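Local coordinates for putative tetR family transcriptional regulator (Streptomyces coelicolor A3, PDB 2Q24), which probably binds DNA through an N-terminal helix-turn-helix domain and regulates transcription, as TetR-family proteins do, at residues A92-F97 / A157-I162; E88-W93 / A135-A140. All blocks are in the same frame, centred on the assembly; numbering follows the deposited sequence.

Interaction 1 (A92-F97 / A157-I162)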
loop_
_atom_site.group_PDB
_atom_site.type_symbol
_atom_site.label_atom_id
_atom_site.label_comp_id
_atom_site.label_asym_id
_atom_site.label_seq_id
_atom_site.Cartn_x
_atom_site.Cartn_y
_atom_site.Cartn_z
ATOM N N ALA B 92 -19.517 1.945 0.673
ATOM C CA ALA B 92 -19.151 0.513 0.523
ATOM C C ALA B 92 -17.762 0.273 1.053
ATOM O O ALA B 92 -17.495 -0.706 1.775
ATOM C CB ALA B 92 -19.279 0.053 -0.926
ATOM N N TRP B 93 -16.848 1.181 0.736
ATOM C CA TRP B 93 -15.471 1.011 1.202
ATOM C C TRP B 93 -15.323 1.111 2.722
ATOM O O TRP B 93 -14.535 0.404 3.326
ATOM C CB TRP B 93 -14.575 2.054 0.509
ATOM C CG TRP B 93 -13.082 1.863 0.799
ATOM C CD1 TRP B 93 -12.172 1.121 0.067
ATOM C CD2 TRP B 93 -12.371 2.431 1.886
ATOM N NE1 TRP B 93 -10.914 1.210 0.656
ATOM C CE2 TRP B 93 -11.011 2.000 1.782
ATOM C CE3 TRP B 93 -12.751 3.258 2.967
ATOM C CZ2 TRP B 93 -10.028 2.417 2.684
ATOM C CZ3 TRP B 93 -11.749 3.677 3.893
ATOM C CH2 TRP B 93 -10.415 3.226 3.753
ATOM N N THR B 94 -16.055 1.994 3.363
ATOM C CA THR B 94 -15.989 2.086 4.800
ATOM C C THR B 94 -16.391 0.776 5.503
ATOM O O THR B 94 -15.877 0.460 6.513
ATOM C CB THR B 94 -16.791 3.278 5.369
ATOM O OG1 THR B 94 -18.171 3.089 5.176
ATOM C CG2 THR B 94 -16.321 4.570 4.813
ATOM N N ARG B 95 -17.328 0.036 4.935
ATOM C CA ARG B 95 -17.634 -1.308 5.454
ATOM C C ARG B 95 -16.410 -2.231 5.311
ATOM O O ARG B 95 -16.085 -2.991 6.232
ATOM C CB ARG B 95 -18.912 -1.893 4.794
ATOM C CG ARG B 95 -20.187 -1.198 5.203
ATOM C CD ARG B 95 -21.531 -1.904 4.721
ATOM N NE ARG B 95 -21.452 -3.335 4.942
ATOM C CZ ARG B 95 -21.908 -3.976 6.023
ATOM N NH1 ARG B 95 -22.536 -3.317 6.996
ATOM N NH2 ARG B 95 -21.745 -5.296 6.106
ATOM N N ARG B 96 -15.713 -2.142 4.179
ATOM C CA ARG B 96 -14.479 -2.938 3.976
ATOM C C ARG B 96 -13.397 -2.504 4.953
ATOM O O ARG B 96 -12.628 -3.333 5.454
ATOM C CB ARG B 96 -13.963 -2.834 2.514
ATOM C CG ARG B 96 -14.961 -3.396 1.464
ATOM C CD ARG B 96 -15.334 -4.844 1.771
ATOM N NE ARG B 96 -14.261 -5.738 1.431
ATOM C CZ ARG B 96 -13.902 -6.827 2.121
ATOM N NH1 ARG B 96 -14.504 -7.187 3.262
ATOM N NH2 ARG B 96 -12.907 -7.563 1.643
ATOM N N PHE B 97 -13.330 -1.211 5.228
ATOM C CA PHE B 97 -12.405 -0.739 6.262
ATOM C C PHE B 97 -12.742 -1.394 7.606
ATOM O O PHE B 97 -11.821 -1.869 8.308
ATOM C CB PHE B 97 -12.464 0.787 6.435
ATOM C CG PHE B 97 -11.535 1.278 7.531
ATOM C CD1 PHE B 97 -10.228 1.624 7.235
ATOM C CD2 PHE B 97 -11.966 1.315 8.851
ATOM C CE1 PHE B 97 -9.375 2.054 8.265
ATOM C CE2 PHE B 97 -11.113 1.699 9.872
ATOM C CZ PHE B 97 -9.845 2.083 9.587
ATOM N N ALA B 157 -9.729 8.117 11.794
ATOM C CA ALA B 157 -9.869 7.936 13.249
ATOM C C ALA B 157 -11.331 7.603 13.614
ATOM O O ALA B 157 -11.596 6.859 14.519
ATOM C CB ALA B 157 -9.450 9.206 13.944
ATOM N N ALA B 158 -12.262 8.203 12.893
ATOM C CA ALA B 158 -13.714 7.902 13.128
ATOM C C ALA B 158 -13.999 6.452 12.847
ATOM O O ALA B 158 -14.589 5.733 13.652
ATOM C CB ALA B 158 -14.592 8.863 12.214
ATOM N N LEU B 159 -13.547 5.970 11.695
ATOM C CA LEU B 159 -13.779 4.552 11.380
ATOM C C LEU B 159 -13.051 3.574 12.343
ATOM O O LEU B 159 -13.585 2.529 12.708
ATOM C CB LEU B 159 -13.333 4.311 9.918
ATOM C CG LEU B 159 -14.078 5.115 8.845
ATOM C CD1 LEU B 159 -13.329 4.940 7.427
ATOM C CD2 LEU B 159 -15.512 4.689 8.755
ATOM N N ALA B 160 -11.822 3.910 12.694
ATOM C CA ALA B 160 -11.038 3.148 13.671
ATOM C C ALA B 160 -11.811 3.029 14.972
ATOM O O ALA B 160 -11.791 1.979 15.585
ATOM C CB ALA B 160 -9.714 3.784 13.934
ATOM N N GLY B 161 -12.469 4.120 15.372
ATOM C CA GLY B 161 -13.205 4.118 16.621
ATOM C C GLY B 161 -14.388 3.162 16.596
ATOM O O GLY B 161 -14.680 2.474 17.583
ATOM N N ILE B 162 -15.076 3.130 15.457
ATOM C CA ILE B 162 -16.220 2.216 15.272
ATOM C C ILE B 162 -15.723 0.780 15.390
ATOM O O ILE B 162 -16.352 -0.044 16.027
ATOM C CB ILE B 162 -16.886 2.432 13.890
ATOM C CG1 ILE B 162 -17.490 3.861 13.902
ATOM C CG2 ILE B 162 -18.013 1.371 13.617
ATOM C CD1 ILE B 162 -18.101 4.285 12.588
#
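L159 meets three side chains of 92-97: T94 and F97, which point toward its helix, and W93, whose ring end swings in. Its CB lies closest to F97, 3.4 Å from CE2, while its CD1 methyl sits 4.0 Å above the plane of the same ring, displaced toward the rim, so the phenyl group is met by two parts of one leucine. The same CD1 also touches the tryptophan at its edge, 4.1 Å from W93 CZ3 and near the indole plane. The other branch turns to the threonine, with L159 CD2 3.9 Å from T94 CB; T94 CG2 is about 4.0 Å from both L159 CD1 and CD2. F97 CE2 also lies 3.7 Å from A160 N, which approaches the ring obliquely. F97 gets there because its CG is anti to the backbone N (chi1 178°), which carries the ring outward across the gap between the helices. Cutting the F97 ring back to an alanine is likely to open a gap beside L159 and leave its CB and CD1 without the aromatic surface they pack on.

No hydrogen bond crosses here, and the polar groups of the threonine and the indole are satisfied elsewhere: T94 OG1 bonds to R91 O, W93 NE1 to L73 O. F156 meets F97 edge-to-face, and L179 of helix 172-185 touches both T94 and L159. The axes of 92-97 and 157-162 pass 10.5 Å apart and cross at -53°, and helices 86-106 and 152-165 pack by apolar side chains within the all-helical C-terminal domain of a TetR-type regulator.

Interaction 2 (E88-W93 / A135-A140)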
loop_
_atom_site.group_PDB
_atom_site.type_symbol
_atom_site.label_atom_id
_atom_site.label_comp_id
_atom_site.label_asym_id
_atom_site.label_seq_id
_atom_site.Cartn_x
_atom_site.Cartn_y
_atom_site.Cartn_z
ATOM N N GLU B 88 -21.545 6.697 -2.468
ATOM C CA GLU B 88 -21.844 5.270 -2.283
ATOM C C GLU B 88 -20.603 4.416 -2.408
ATOM O O GLU B 88 -20.477 3.421 -1.674
ATOM C CB GLU B 88 -22.892 4.843 -3.294
ATOM C CG GLU B 88 -24.253 5.414 -2.963
ATOM C CD GLU B 88 -25.356 4.924 -3.893
ATOM O OE1 GLU B 88 -25.276 3.803 -4.470
ATOM O OE2 GLU B 88 -26.346 5.681 -4.060
ATOM N N ALA B 89 -19.683 4.767 -3.314
ATOM C CA ALA B 89 -18.334 4.121 -3.246
ATOM C C ALA B 89 -17.686 4.256 -1.849
ATOM O O ALA B 89 -17.218 3.260 -1.249
ATOM C CB ALA B 89 -17.365 4.619 -4.384
ATOM N N LEU B 90 -17.599 5.497 -1.338
ATOM C CA LEU B 90 -17.121 5.741 0.021
ATOM C C LEU B 90 -17.837 4.850 1.062
ATOM O O LEU B 90 -17.175 4.133 1.807
ATOM C CB LEU B 90 -17.245 7.261 0.336
ATOM C CG LEU B 90 -16.912 7.654 1.772
ATOM C CD1 LEU B 90 -15.379 7.324 2.065
ATOM C CD2 LEU B 90 -17.235 9.178 1.818
ATOM N N ARG B 91 -19.171 4.812 1.041
ATOM C CA ARG B 91 -19.939 3.991 1.975
ATOM C C ARG B 91 -19.552 2.505 1.899
ATOM O O ARG B 91 -19.316 1.874 2.913
ATOM C CB ARG B 91 -21.456 4.181 1.712
ATOM C CG ARG B 91 -22.399 3.202 2.450
ATOM C CD ARG B 91 -23.882 3.589 2.308
ATOM N NE ARG B 91 -24.128 5.041 2.465
ATOM C CZ ARG B 91 -24.498 5.676 3.592
ATOM N NH1 ARG B 91 -24.714 5.034 4.730
ATOM N NH2 ARG B 91 -24.661 6.976 3.564
ATOM N N ALA B 92 -19.517 1.945 0.673
ATOM C CA ALA B 92 -19.151 0.513 0.523
ATOM C C ALA B 92 -17.762 0.273 1.053
ATOM O O ALA B 92 -17.495 -0.706 1.775
ATOM C CB ALA B 92 -19.279 0.053 -0.926
ATOM N N TRP B 93 -16.848 1.181 0.736
ATOM C CA TRP B 93 -15.471 1.011 1.202
ATOM C C TRP B 93 -15.323 1.111 2.722
ATOM O O TRP B 93 -14.535 0.404 3.326
ATOM C CB TRP B 93 -14.575 2.054 0.509
ATOM C CG TRP B 93 -13.082 1.863 0.799
ATOM C CD1 TRP B 93 -12.172 1.121 0.067
ATOM C CD2 TRP B 93 -12.371 2.431 1.886
ATOM N NE1 TRP B 93 -10.914 1.210 0.656
ATOM C CE2 TRP B 93 -11.011 2.000 1.782
ATOM C CE3 TRP B 93 -12.751 3.258 2.967
ATOM C CZ2 TRP B 93 -10.028 2.417 2.684
ATOM C CZ3 TRP B 93 -11.749 3.677 3.893
ATOM C CH2 TRP B 93 -10.415 3.226 3.753
ATOM N N ALA B 135 -8.765 9.561 -1.783
ATOM C CA ALA B 135 -9.250 9.387 -3.150
ATOM C C ALA B 135 -10.802 9.351 -3.219
ATOM O O ALA B 135 -11.424 10.088 -4.028
ATOM C CB ALA B 135 -8.603 8.162 -3.837
ATOM N N LEU B 136 -11.386 8.599 -2.296
ATOM C CA LEU B 136 -12.864 8.477 -2.180
ATOM C C LEU B 136 -13.475 9.821 -1.812
ATOM O O LEU B 136 -14.454 10.270 -2.449
ATOM C CB LEU B 136 -13.196 7.405 -1.164
ATOM C CG LEU B 136 -12.953 5.928 -1.627
ATOM C CD1 LEU B 136 -12.903 5.117 -0.284
ATOM C CD2 LEU B 136 -13.989 5.423 -2.626
HETATM N N MSE B 137 -12.921 10.471 -0.788
HETATM C CA MSE B 137 -13.495 11.748 -0.323
HETATM C C MSE B 137 -13.292 12.882 -1.336
HETATM O O MSE B 137 -14.204 13.664 -1.540
HETATM C CB MSE B 137 -12.957 12.095 1.062
HETATM C CG MSE B 137 -13.255 10.947 2.028
HETATM SE SE MSE B 137 -12.659 11.483 3.811
HETATM C CE MSE B 137 -13.771 13.027 4.127
ATOM N N ASP B 138 -12.141 12.912 -2.009
ATOM C CA ASP B 138 -11.924 13.882 -3.064
ATOM C C ASP B 138 -12.995 13.702 -4.155
ATOM O O ASP B 138 -13.571 14.700 -4.632
ATOM C CB ASP B 138 -10.534 13.713 -3.689
ATOM C CG ASP B 138 -9.437 14.302 -2.832
ATOM O OD1 ASP B 138 -9.733 14.898 -1.758
ATOM O OD2 ASP B 138 -8.256 14.166 -3.253
ATOM N N ALA B 139 -13.257 12.463 -4.564
ATOM C CA ALA B 139 -14.250 12.265 -5.672
ATOM C C ALA B 139 -15.654 12.660 -5.205
ATOM O O ALA B 139 -16.426 13.281 -5.949
ATOM C CB ALA B 139 -14.255 10.819 -6.160
ATOM N N ALA B 140 -16.019 12.266 -3.989
ATOM C CA ALA B 140 -17.392 12.548 -3.505
ATOM C C ALA B 140 -17.577 14.064 -3.289
ATOM O O ALA B 140 -18.663 14.595 -3.552
ATOM C CB ALA B 140 -17.704 11.717 -2.213
#
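L136 meets W93, A89 and L90 across the contact, burying more surface than any other residue here, and splits its two methyls between different neighbours. CD1 rests on one face of the W93 indole, 3.3 Å above its plane and offset toward the rim; its nearest ring atom is CG, at 3.4 Å, with W93 CB close by as well. CD2 turns to the preceding turn of helix 86-106, where A89 CB lies 3.9 Å from it and the backbone N of L90 is similarly near. L136 CG stands anti to its own carbonyl carbon (chi1 -73°), and from there the fork sends one methyl to W93 and the other to A89.

L90, second in buried surface, crosses L136 obliquely: its CD1 is 3.9 Å from L136 CB and 4.2 Å from CG of the selenomethionine M137. L133 and L183 also touch L90, and I129, A132 and L133 touch W93, extending the apolar layer along helices 125-142 and 172-185. P78 of the second subunit packs on A135 and D138.

The two segments run nearly antiparallel, at 155°, with axes 9.2 Å apart, as neighbours in the helical bundle of a TetR-type C-terminal domain.

Overall arrangement
Both contacts are buried, apolar and without hydrogen bonds between their segments, and both start from helix 86-106, whose W93 they share. Interaction 1 meets the tryptophan at its edge and interaction 2 over a face, so a single indole touches both helix 152-165 and helix 125-142, which follow each other in the chain. The centres are 12 Å apart. Interaction 1, nearer the middle of the chain, joins steeply crossed helices and is largely aromatic on one side; interaction 2 joins a closer, nearly antiparallel pair through leucines, alanine and selenomethionine as well as the face of the tryptophan. Of the two, interaction 2 alone has the second subunit beside one of its segments.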